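Long-range contacts in alternansucrase (Leuconostoc mesenteroides, PDB 6HVG), which belongs to glycosyl hydrolase family 70, joining a TIM-barrel-type domain with choline-binding and cell-wall-binding repeats, and holds a calcium ion: residues A286-T290 / S312-A316; A451-N455 / T466-A470; Y599-F603 / Y1116-F1120. All coordinates share one frame; numbering follows the deposited sequence.

Contact 1: A286-T290 / S312-A316; sequences AVANT and SKDVA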
ATOM      1  N   ALA A 286     -14.387 -23.066 -35.277  1.00 66.01           N
ATOM      2  CA  ALA A 286     -15.686 -23.703 -35.438  1.00 67.62           C
ATOM      3  C   ALA A 286     -16.208 -24.196 -34.101  1.00 70.91           C
ATOM      4  O   ALA A 286     -15.458 -24.787 -33.331  1.00 73.40           O
ATOM      5  CB  ALA A 286     -15.597 -24.858 -36.420  1.00 69.25           C
ATOM      6  N   VAL A 287     -17.485 -23.928 -33.840  1.00 73.75           N
ATOM      7  CA  VAL A 287     -18.129 -24.317 -32.604  1.00 72.49           C
ATOM      8  C   VAL A 287     -19.599 -24.550 -32.845  1.00 73.11           C
ATOM      9  O   VAL A 287     -20.193 -24.002 -33.775  1.00 73.85           O
ATOM     10  CB  VAL A 287     -17.987 -23.253 -31.513  1.00 74.00           C
ATOM     11  CG1 VAL A 287     -16.548 -23.148 -31.045  1.00 76.57           C
ATOM     12  CG2 VAL A 287     -18.503 -21.899 -32.011  1.00 79.95           C
ATOM     13  N   ALA A 288     -20.177 -25.379 -31.994  1.00 74.76           N
ATOM     14  CA  ALA A 288     -21.591 -25.621 -32.036  1.00 75.35           C
ATOM     15  C   ALA A 288     -22.318 -24.314 -31.691  1.00 73.94           C
ATOM     16  O   ALA A 288     -21.895 -23.531 -30.817  1.00 71.16           O
ATOM     17  CB  ALA A 288     -21.980 -26.728 -31.063  1.00 75.86           C
ATOM     18  N   ASN A 289     -23.424 -24.087 -32.382  1.00 71.77           N
ATOM     19  CA  ASN A 289     -24.236 -22.925 -32.125  1.00 70.63           C
ATOM     20  C   ASN A 289     -25.663 -23.194 -32.524  1.00 72.52           C
ATOM     21  O   ASN A 289     -25.973 -24.132 -33.276  1.00 72.19           O
ATOM     22  CB  ASN A 289     -23.698 -21.714 -32.891  1.00 77.31           C
ATOM     23  CG  ASN A 289     -24.027 -20.389 -32.226  1.00 79.47           C
ATOM     24  OD1 ASN A 289     -24.110 -20.301 -30.999  1.00 74.04           O
ATOM     25  ND2 ASN A 289     -24.225 -19.358 -33.029  1.00 82.63           N
ATOM     26  N   THR A 290     -26.548 -22.366 -31.988  1.00 76.55           N
ATOM     27  CA  THR A 290     -27.964 -22.465 -32.280  1.00 75.95           C
ATOM     28  C   THR A 290     -28.413 -21.188 -32.938  1.00 76.64           C
ATOM     29  O   THR A 290     -27.931 -20.112 -32.617  1.00 75.92           O
ATOM     30  CB  THR A 290     -28.767 -22.683 -30.990  1.00 76.67           C
ATOM     31  OG1 THR A 290     -28.600 -21.548 -30.117  1.00 77.20           O
ATOM     32  CG2 THR A 290     -28.285 -23.954 -30.276  1.00 77.63           C
ATOM     33  N   SER A 312     -26.596 -30.416 -27.604  1.00 77.85           N
ATOM     34  CA  SER A 312     -25.667 -29.497 -28.293  1.00 75.20           C
ATOM     35  C   SER A 312     -25.706 -28.126 -27.637  1.00 71.52           C
ATOM     36  O   SER A 312     -26.769 -27.669 -27.217  1.00 75.76           O
ATOM     37  CB  SER A 312     -26.003 -29.351 -29.789  1.00 77.76           C
ATOM     38  OG  SER A 312     -25.316 -28.240 -30.347  1.00 84.03           O
ATOM     39  N   LYS A 313     -24.562 -27.460 -27.557  1.00 64.15           N
ATOM     40  CA  LYS A 313     -24.518 -26.134 -26.954  1.00 62.23           C
ATOM     41  C   LYS A 313     -24.747 -24.954 -27.923  1.00 65.12           C
ATOM     42  O   LYS A 313     -24.863 -25.131 -29.154  1.00 65.50           O
ATOM     43  CB  LYS A 313     -23.168 -25.932 -26.297  1.00 60.62           C
ATOM     44  CG  LYS A 313     -22.835 -26.869 -25.170  1.00 60.13           C
ATOM     45  CD  LYS A 313     -21.719 -26.267 -24.327  1.00 59.37           C
ATOM     46  CE  LYS A 313     -21.120 -27.283 -23.378  1.00 60.94           C
ATOM     47  NZ  LYS A 313     -20.375 -26.598 -22.287  1.00 62.83           N
ATOM     48  N   ASP A 314     -24.809 -23.754 -27.331  1.00 64.23           N
ATOM     49  CA  ASP A 314     -24.646 -22.491 -28.051  1.00 65.69           C
ATOM     50  C   ASP A 314     -23.419 -21.702 -27.527  1.00 64.90           C
ATOM     51  O   ASP A 314     -22.851 -22.023 -26.485  1.00 62.74           O
ATOM     52  CB  ASP A 314     -25.963 -21.657 -28.006  1.00 67.84           C
ATOM     53  CG  ASP A 314     -26.292 -21.069 -26.624  1.00 64.15           C
ATOM     54  OD1 ASP A 314     -27.437 -20.612 -26.444  1.00 63.94           O
ATOM     55  OD2 ASP A 314     -25.435 -21.036 -25.726  1.00 61.77           O
ATOM     56  N   VAL A 315     -23.033 -20.660 -28.251  1.00 64.17           N
ATOM     57  CA  VAL A 315     -21.829 -19.898 -27.918  1.00 64.42           C
ATOM     58  C   VAL A 315     -21.821 -19.384 -26.481  1.00 61.78           C
ATOM     59  O   VAL A 315     -20.776 -19.335 -25.837  1.00 58.06           O
ATOM     60  CB  VAL A 315     -21.622 -18.748 -28.948  1.00 65.31           C
ATOM     61  CG1 VAL A 315     -20.723 -17.620 -28.425  1.00 66.58           C
ATOM     62  CG2 VAL A 315     -21.089 -19.331 -30.240  1.00 66.08           C
ATOM     63  N   ALA A 316     -22.978 -18.983 -25.987  1.00 64.71           N
ATOM     64  CA  ALA A 316     -23.058 -18.470 -24.615  1.00 67.38           C
ATOM     65  C   ALA A 316     -22.635 -19.523 -23.571  1.00 65.53           C
ATOM     66  O   ALA A 316     -22.044 -19.187 -22.543  1.00 60.29           O
ATOM     67  CB  ALA A 316     -24.460 -17.974 -24.324  1.00 68.23           C
TER
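Asn289 and Val315 join two neighbouring β elements of the repeat region in a partly buried contact held by one side-chain-to-backbone hydrogen bond. Residues 286-290 belong to the strand 286-293 of a four-stranded antiparallel sheet, while residues 312-316 finish the first strand of the hairpin 310-313/319-322 and enter its turn. Asn289 sets out from its backbone away from the turn, but with CG roughly anti to the backbone N its amide swings back and OD1 accepts Val315 N at 3.0 Å. That bond is fairly straight, 157° at the hydrogen, with the donor tilted 22° from the carbonyl plane. A short amide suits this buried place: it gives Val315 N an acceptor, whereas Ala288 O stays 4.0 Å from that nitrogen. Choline-binding and cell-wall-binding repeats are built from successive short β-hairpins; here the short segments 287-290 and 312-315 run at 101° to each other, not as strands of one sheet. Ala288 is small enough to let the chains close in, its CB 3.7 Å from Ser312 OG. Beside it, Val287 CG2 and Val315 CG2 make a looser apolar touch at 4.1 Å, the two side chains crossing at about a right angle. Thr290 lays OG1 against Asp314 CB (3.4 Å), while the carboxylate of Asp314 is engaged in its own turn, OD2 accepting from the backbone N atoms of Gly317 and Asn318.

Contact 2: A451-N455 / T466-A470; sequences ANYLN and TTYTA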
ATOM      1  N   ALA A 451      -3.551 -37.748   3.330  1.00 44.66           N
ATOM      2  CA  ALA A 451      -3.221 -38.222   1.989  1.00 45.57           C
ATOM      3  C   ALA A 451      -2.144 -37.351   1.355  1.00 47.93           C
ATOM      4  O   ALA A 451      -1.278 -37.854   0.621  1.00 48.89           O
ATOM      5  CB  ALA A 451      -4.454 -38.265   1.108  1.00 44.43           C
ATOM      6  N   ASN A 452      -2.205 -36.049   1.625  1.00 47.70           N
ATOM      7  CA  ASN A 452      -1.212 -35.125   1.074  1.00 48.63           C
ATOM      8  C   ASN A 452       0.160 -35.340   1.710  1.00 51.79           C
ATOM      9  O   ASN A 452       1.170 -35.351   1.009  1.00 62.03           O
ATOM     10  CB  ASN A 452      -1.657 -33.672   1.234  1.00 45.30           C
ATOM     11  CG  ASN A 452      -2.796 -33.299   0.304  1.00 42.98           C
ATOM     12  OD1 ASN A 452      -3.057 -33.971  -0.678  1.00 43.98           O
ATOM     13  ND2 ASN A 452      -3.463 -32.207   0.604  1.00 41.81           N
ATOM     14  N   TYR A 453       0.188 -35.527   3.025  1.00 50.40           N
ATOM     15  CA  TYR A 453       1.417 -35.847   3.732  1.00 49.15           C
ATOM     16  C   TYR A 453       2.058 -37.090   3.140  1.00 52.32           C
ATOM     17  O   TYR A 453       3.238 -37.084   2.851  1.00 53.13           O
ATOM     18  CB  TYR A 453       1.144 -36.070   5.219  1.00 47.01           C
ATOM     19  CG  TYR A 453       2.252 -36.787   5.969  1.00 45.64           C
ATOM     20  CD1 TYR A 453       3.328 -36.093   6.504  1.00 45.95           C
ATOM     21  CD2 TYR A 453       2.214 -38.147   6.156  1.00 46.98           C
ATOM     22  CE1 TYR A 453       4.334 -36.746   7.203  1.00 46.88           C
ATOM     23  CE2 TYR A 453       3.216 -38.819   6.850  1.00 48.81           C
ATOM     24  CZ  TYR A 453       4.269 -38.119   7.378  1.00 47.99           C
ATOM     25  OH  TYR A 453       5.241 -38.814   8.052  1.00 47.25           O
ATOM     26  N   LEU A 454       1.271 -38.148   2.958  1.00 54.15           N
ATOM     27  CA  LEU A 454       1.774 -39.414   2.432  1.00 53.95           C
ATOM     28  C   LEU A 454       2.348 -39.258   1.043  1.00 53.52           C
ATOM     29  O   LEU A 454       3.458 -39.734   0.786  1.00 58.58           O
ATOM     30  CB  LEU A 454       0.678 -40.483   2.388  1.00 54.43           C
ATOM     31  CG  LEU A 454       0.174 -40.922   3.753  1.00 55.29           C
ATOM     32  CD1 LEU A 454      -1.057 -41.780   3.573  1.00 57.46           C
ATOM     33  CD2 LEU A 454       1.224 -41.694   4.549  1.00 56.65           C
ATOM     34  N   ASN A 455       1.621 -38.571   0.165  1.00 52.67           N
ATOM     35  CA  ASN A 455       2.113 -38.318  -1.187  1.00 51.32           C
ATOM     36  C   ASN A 455       3.394 -37.457  -1.198  1.00 53.68           C
ATOM     37  O   ASN A 455       4.304 -37.717  -1.972  1.00 55.54           O
ATOM     38  CB  ASN A 455       1.049 -37.636  -2.033  1.00 48.78           C
ATOM     39  CG  ASN A 455      -0.126 -38.522  -2.308  1.00 48.21           C
ATOM     40  OD1 ASN A 455      -0.092 -39.719  -2.049  1.00 57.09           O
ATOM     41  ND2 ASN A 455      -1.175 -37.949  -2.843  1.00 46.76           N
ATOM     42  N   THR A 466       2.896 -42.564  -4.014  1.00 66.32           N
ATOM     43  CA  THR A 466       1.499 -42.892  -3.918  1.00 69.59           C
ATOM     44  C   THR A 466       0.632 -41.726  -4.341  1.00 66.11           C
ATOM     45  O   THR A 466       0.916 -40.572  -4.034  1.00 67.88           O
ATOM     46  CB  THR A 466       1.125 -43.338  -2.474  1.00 78.54           C
ATOM     47  OG1 THR A 466       1.569 -42.358  -1.513  1.00 77.50           O
ATOM     48  CG2 THR A 466       1.750 -44.692  -2.137  1.00 78.98           C
ATOM     49  N   THR A 467      -0.427 -42.047  -5.065  1.00 68.82           N
ATOM     50  CA  THR A 467      -1.503 -41.110  -5.354  1.00 69.19           C
ATOM     51  C   THR A 467      -2.625 -41.399  -4.385  1.00 63.30           C
ATOM     52  O   THR A 467      -3.457 -42.259  -4.619  1.00 70.04           O
ATOM     53  CB  THR A 467      -2.040 -41.313  -6.781  1.00 74.29           C
ATOM     54  OG1 THR A 467      -0.970 -41.720  -7.646  1.00 76.91           O
ATOM     55  CG2 THR A 467      -2.699 -40.025  -7.283  1.00 78.65           C
ATOM     56  N   TYR A 468      -2.638 -40.710  -3.269  1.00 57.36           N
ATOM     57  CA  TYR A 468      -3.729 -40.857  -2.344  1.00 56.12           C
ATOM     58  C   TYR A 468      -4.646 -39.649  -2.306  1.00 53.98           C
ATOM     59  O   TYR A 468      -4.195 -38.527  -2.358  1.00 56.58           O
ATOM     60  CB  TYR A 468      -3.167 -41.167  -0.958  1.00 56.92           C
ATOM     61  CG  TYR A 468      -2.613 -42.569  -0.789  1.00 54.75           C
ATOM     62  CD1 TYR A 468      -3.260 -43.682  -1.337  1.00 53.17           C
ATOM     63  CD2 TYR A 468      -1.464 -42.789  -0.017  1.00 53.61           C
ATOM     64  CE1 TYR A 468      -2.752 -44.960  -1.144  1.00 53.52           C
ATOM     65  CE2 TYR A 468      -0.943 -44.051   0.156  1.00 51.77           C
ATOM     66  CZ  TYR A 468      -1.585 -45.134  -0.397  1.00 54.12           C
ATOM     67  OH  TYR A 468      -1.073 -46.407  -0.183  1.00 57.99           O
ATOM     68  N   THR A 469      -5.940 -39.906  -2.240  1.00 57.40           N
ATOM     69  CA  THR A 469      -6.951 -38.873  -2.154  1.00 60.01           C
ATOM     70  C   THR A 469      -7.619 -39.036  -0.800  1.00 56.41           C
ATOM     71  O   THR A 469      -7.419 -40.027  -0.092  1.00 57.57           O
ATOM     72  CB  THR A 469      -7.966 -39.014  -3.304  1.00 63.11           C
ATOM     73  OG1 THR A 469      -7.223 -39.189  -4.492  1.00 61.67           O
ATOM     74  CG2 THR A 469      -8.820 -37.776  -3.503  1.00 69.37           C
ATOM     75  N   ALA A 470      -8.337 -38.007  -0.408  1.00 55.51           N
ATOM     76  CA  ALA A 470      -9.157 -38.057   0.784  1.00 56.13           C
ATOM     77  C   ALA A 470     -10.133 -39.237   0.723  1.00 54.23           C
ATOM     78  O   ALA A 470     -10.550 -39.744   1.742  1.00 56.05           O
ATOM     79  CB  ALA A 470      -9.888 -36.732   0.938  1.00 52.79           C
TER
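Asn455 reaches from a helix to the extended backbone around Tyr468, and its side chain can be followed outward. CB lies 3.6 Å from Thr466 O. Because CG stands anti to the carbonyl carbon (chi1 -67°), the amide is carried across to the loop. On its nitrogen branch, ND2 donates to Tyr468 O at 3.1 Å, in the carbonyl plane and on a lone pair, although the bond is bent to 136° at the hydrogen and Tyr468 O sits 27° out of the amide plane. On the oxygen branch, OD1 appears to accept Tyr468 N, but its place in the model is doubtful. An amide suits this position: it can donate to Tyr468 O and, if OD1 is rightly placed, would accept Tyr468 N. The contact ties the helix 447-462 to the loop that follows it, within the family 70 region. One helical turn back, Ala451 sets its CB 3.8 Å from Tyr468 CB, a methyl small enough for the loop backbone to pass close by. Leu454 supplies an apolar neighbour for the ring, CD1 standing 3.8 Å from Tyr468 CD2. Beyond it, helix 474-495 packs against both residues, Leu477 touching Leu454 and Ala480 touching Tyr468.

Contact 3: Y599-F603 / Y1116-F1120; sequences YLMNF and YDLGF
Tyr599 and Tyr1116 form a T-shaped pair in the TIM-barrel domain, where the end of helix 587-601 meets the loop leading to helix 1135-1147. The edge of Tyr1116 points at the face of Tyr599, with CD2 over the ring centre; the centroids are 4.7 Å apart and the planes stand at 66°. Tyrosine suits position 599: its ring offers a face and OH reaches Tyr1116 O at 2.7 Å in a weak hydrogen bond. Branched Leu1118 divides its methyls between two rings: CD1 lies at the edge of Tyr599, 3.7 Å from CE2, while CD2 sits over the face of Phe603 in a CH-pi contact, 4.2 Å from its centroid. Phe603 has CG anti to the backbone N (chi1 -178°), aiming its ring at the loop. Phe1120 brings its edge to Tyr599 OH. Farther out, Glu592 and Asn595 hydrogen-bond Tyr1116 OH, and Leu1138 covers Phe603 and Leu1118. Asp1117 and Gly1119 help to shape the loop, whose backbone angles at Gly1119 would jam a CB against Leu1118 O. Asp1117 OD2 forms a salt bridge with Arg1089 NE, while OD1 accepts Gly1119 N at 3.1 Å, an Asx turn, and Phe1120 N at 3.2 Å, completing an Asx motif.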
ATOM      1  N   TYR A 599      12.595   9.879  27.972  1.00 45.84           N
ATOM      2  CA  TYR A 599      13.906   9.319  27.656  1.00 46.65           C
ATOM      3  C   TYR A 599      14.557  10.027  26.470  1.00 48.68           C
ATOM      4  O   TYR A 599      15.764  10.276  26.488  1.00 48.01           O
ATOM      5  CB  TYR A 599      13.779   7.829  27.391  1.00 43.90           C
ATOM      6  CG  TYR A 599      15.000   7.130  26.854  1.00 42.27           C
ATOM      7  CD1 TYR A 599      15.972   6.650  27.700  1.00 44.43           C
ATOM      8  CD2 TYR A 599      15.149   6.897  25.500  1.00 43.43           C
ATOM      9  CE1 TYR A 599      17.063   5.949  27.214  1.00 45.96           C
ATOM     10  CE2 TYR A 599      16.230   6.196  25.003  1.00 42.75           C
ATOM     11  CZ  TYR A 599      17.180   5.724  25.863  1.00 44.71           C
ATOM     12  OH  TYR A 599      18.277   5.033  25.387  1.00 48.12           O
ATOM     13  N   LEU A 600      13.766  10.377  25.463  1.00 49.91           N
ATOM     14  CA  LEU A 600      14.309  11.066  24.288  1.00 51.22           C
ATOM     15  C   LEU A 600      14.654  12.518  24.605  1.00 52.50           C
ATOM     16  O   LEU A 600      15.711  13.002  24.202  1.00 52.43           O
ATOM     17  CB  LEU A 600      13.339  10.986  23.103  1.00 50.73           C
ATOM     18  CG  LEU A 600      13.088   9.576  22.558  1.00 53.86           C
ATOM     19  CD1 LEU A 600      11.837   9.529  21.714  1.00 49.95           C
ATOM     20  CD2 LEU A 600      14.276   9.035  21.765  1.00 55.34           C
ATOM     21  N   MET A 601      13.776  13.206  25.336  1.00 53.94           N
ATOM     22  CA  MET A 601      13.997  14.617  25.687  1.00 55.29           C
ATOM     23  C   MET A 601      15.069  14.797  26.757  1.00 53.89           C
ATOM     24  O   MET A 601      15.539  15.905  26.971  1.00 56.46           O
ATOM     25  CB  MET A 601      12.705  15.274  26.165  1.00 55.71           C
ATOM     26  CG  MET A 601      11.567  15.301  25.154  1.00 54.08           C
ATOM     27  SD  MET A 601      11.941  16.237  23.666  1.00 54.32           S
ATOM     28  CE  MET A 601      12.402  14.858  22.620  1.00 61.75           C
ATOM     29  N   ASN A 602      15.452  13.710  27.420  1.00 54.43           N
ATOM     30  CA  ASN A 602      16.611  13.712  28.312  1.00 54.43           C
ATOM     31  C   ASN A 602      17.663  12.688  27.893  1.00 52.09           C
ATOM     32  O   ASN A 602      18.343  12.125  28.753  1.00 52.41           O
ATOM     33  CB  ASN A 602      16.136  13.437  29.743  1.00 54.20           C
ATOM     34  CG  ASN A 602      15.246  14.536  30.270  1.00 53.97           C
ATOM     35  OD1 ASN A 602      15.723  15.512  30.863  1.00 56.27           O
ATOM     36  ND2 ASN A 602      13.948  14.403  30.032  1.00 52.78           N
ATOM     37  N   PHE A 603      17.769  12.411  26.591  1.00 48.60           N
ATOM     38  CA  PHE A 603      18.628  11.318  26.142  1.00 48.19           C
ATOM     39  C   PHE A 603      20.030  11.501  26.645  1.00 47.81           C
ATOM     40  O   PHE A 603      20.604  10.591  27.239  1.00 51.15           O
ATOM     41  CB  PHE A 603      18.625  11.171  24.628  1.00 49.06           C
ATOM     42  CG  PHE A 603      19.454  10.017  24.132  1.00 50.69           C
ATOM     43  CD1 PHE A 603      19.100   8.720  24.447  1.00 53.38           C
ATOM     44  CD2 PHE A 603      20.575  10.222  23.339  1.00 50.97           C
ATOM     45  CE1 PHE A 603      19.866   7.646  23.994  1.00 55.36           C
ATOM     46  CE2 PHE A 603      21.335   9.156  22.883  1.00 51.87           C
ATOM     47  CZ  PHE A 603      20.984   7.866  23.210  1.00 52.81           C
ATOM     48  N   TYR A1116      14.560   1.806  22.740  1.00 49.03           N
ATOM     49  CA  TYR A1116      15.503   2.563  23.528  1.00 49.57           C
ATOM     50  C   TYR A1116      16.962   2.395  23.092  1.00 51.67           C
ATOM     51  O   TYR A1116      17.836   3.094  23.617  1.00 53.91           O
ATOM     52  CB  TYR A1116      15.373   2.175  24.985  1.00 51.48           C
ATOM     53  CG  TYR A1116      14.089   2.621  25.627  1.00 50.29           C
ATOM     54  CD1 TYR A1116      12.939   1.870  25.500  1.00 49.49           C
ATOM     55  CD2 TYR A1116      14.045   3.769  26.408  1.00 51.06           C
ATOM     56  CE1 TYR A1116      11.759   2.260  26.102  1.00 50.06           C
ATOM     57  CE2 TYR A1116      12.875   4.169  27.024  1.00 52.91           C
ATOM     58  CZ  TYR A1116      11.732   3.406  26.864  1.00 51.83           C
ATOM     59  OH  TYR A1116      10.568   3.815  27.465  1.00 49.42           O
ATOM     60  N   ASP A1117      17.237   1.475  22.167  1.00 50.76           N
ATOM     61  CA  ASP A1117      18.590   1.284  21.636  1.00 51.14           C
ATOM     62  C   ASP A1117      18.811   2.251  20.480  1.00 54.24           C
ATOM     63  O   ASP A1117      18.318   2.037  19.366  1.00 53.56           O
ATOM     64  CB  ASP A1117      18.766  -0.150  21.156  1.00 53.30           C
ATOM     65  CG  ASP A1117      20.190  -0.486  20.782  1.00 55.46           C
ATOM     66  OD1 ASP A1117      20.997   0.427  20.616  1.00 57.25           O
ATOM     67  OD2 ASP A1117      20.508  -1.680  20.622  1.00 58.37           O
ATOM     68  N   LEU A1118      19.575   3.315  20.740  1.00 55.95           N
ATOM     69  CA  LEU A1118      19.887   4.332  19.729  1.00 54.48           C
ATOM     70  C   LEU A1118      21.343   4.236  19.204  1.00 54.81           C
ATOM     71  O   LEU A1118      21.881   5.193  18.640  1.00 56.32           O
ATOM     72  CB  LEU A1118      19.608   5.714  20.308  1.00 54.30           C
ATOM     73  CG  LEU A1118      18.108   6.100  20.353  1.00 52.69           C
ATOM     74  CD1 LEU A1118      17.386   5.490  21.543  1.00 52.38           C
ATOM     75  CD2 LEU A1118      17.917   7.609  20.358  1.00 50.53           C
ATOM     76  N   GLY A1119      21.949   3.062  19.359  1.00 52.92           N
ATOM     77  CA  GLY A1119      23.277   2.801  18.824  1.00 52.66           C
ATOM     78  C   GLY A1119      24.304   2.359  19.859  1.00 53.70           C
ATOM     79  O   GLY A1119      25.500   2.519  19.638  1.00 53.00           O
ATOM     80  N   PHE A1120      23.848   1.729  20.945  1.00 51.87           N
ATOM     81  CA  PHE A1120      24.765   1.290  21.987  1.00 55.30           C
ATOM     82  C   PHE A1120      25.609   0.112  21.545  1.00 55.20           C
ATOM     83  O   PHE A1120      25.248  -0.610  20.623  1.00 54.53           O
ATOM     84  CB  PHE A1120      24.024   0.904  23.261  1.00 57.69           C
ATOM     85  CG  PHE A1120      23.273   2.039  23.900  1.00 60.70           C
ATOM     86  CD1 PHE A1120      21.901   2.110  23.793  1.00 60.66           C
ATOM     87  CD2 PHE A1120      23.936   3.031  24.617  1.00 63.74           C
ATOM     88  CE1 PHE A1120      21.196   3.138  24.387  1.00 63.31           C
ATOM     89  CE2 PHE A1120      23.235   4.068  25.217  1.00 62.77           C
ATOM     90  CZ  PHE A1120      21.860   4.124  25.091  1.00 63.63           C
TER

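Overall arrangement
The three contacts follow one another in series along the chain and none touches another. Contact 1 lies in the repeat region, contacts 2 and 3 in the family 70 region; contacts 1 and 3 fall on opposite sides of the chain's centre, with contact centres about 74 Å apart. Contact 2 is about 39 Å from contact 1 and about 56 Å from contact 3, centre to centre. Contact 2 joins segments 11 residues apart at their closest ends, whereas contact 3 spans 513. The calcium ion is bound by Glu575, Asp581, Asn625 and Asp1159, and in sequence segment 599-603 falls between Asp581 and Asn625, while 1116-1120 precedes Asp1159.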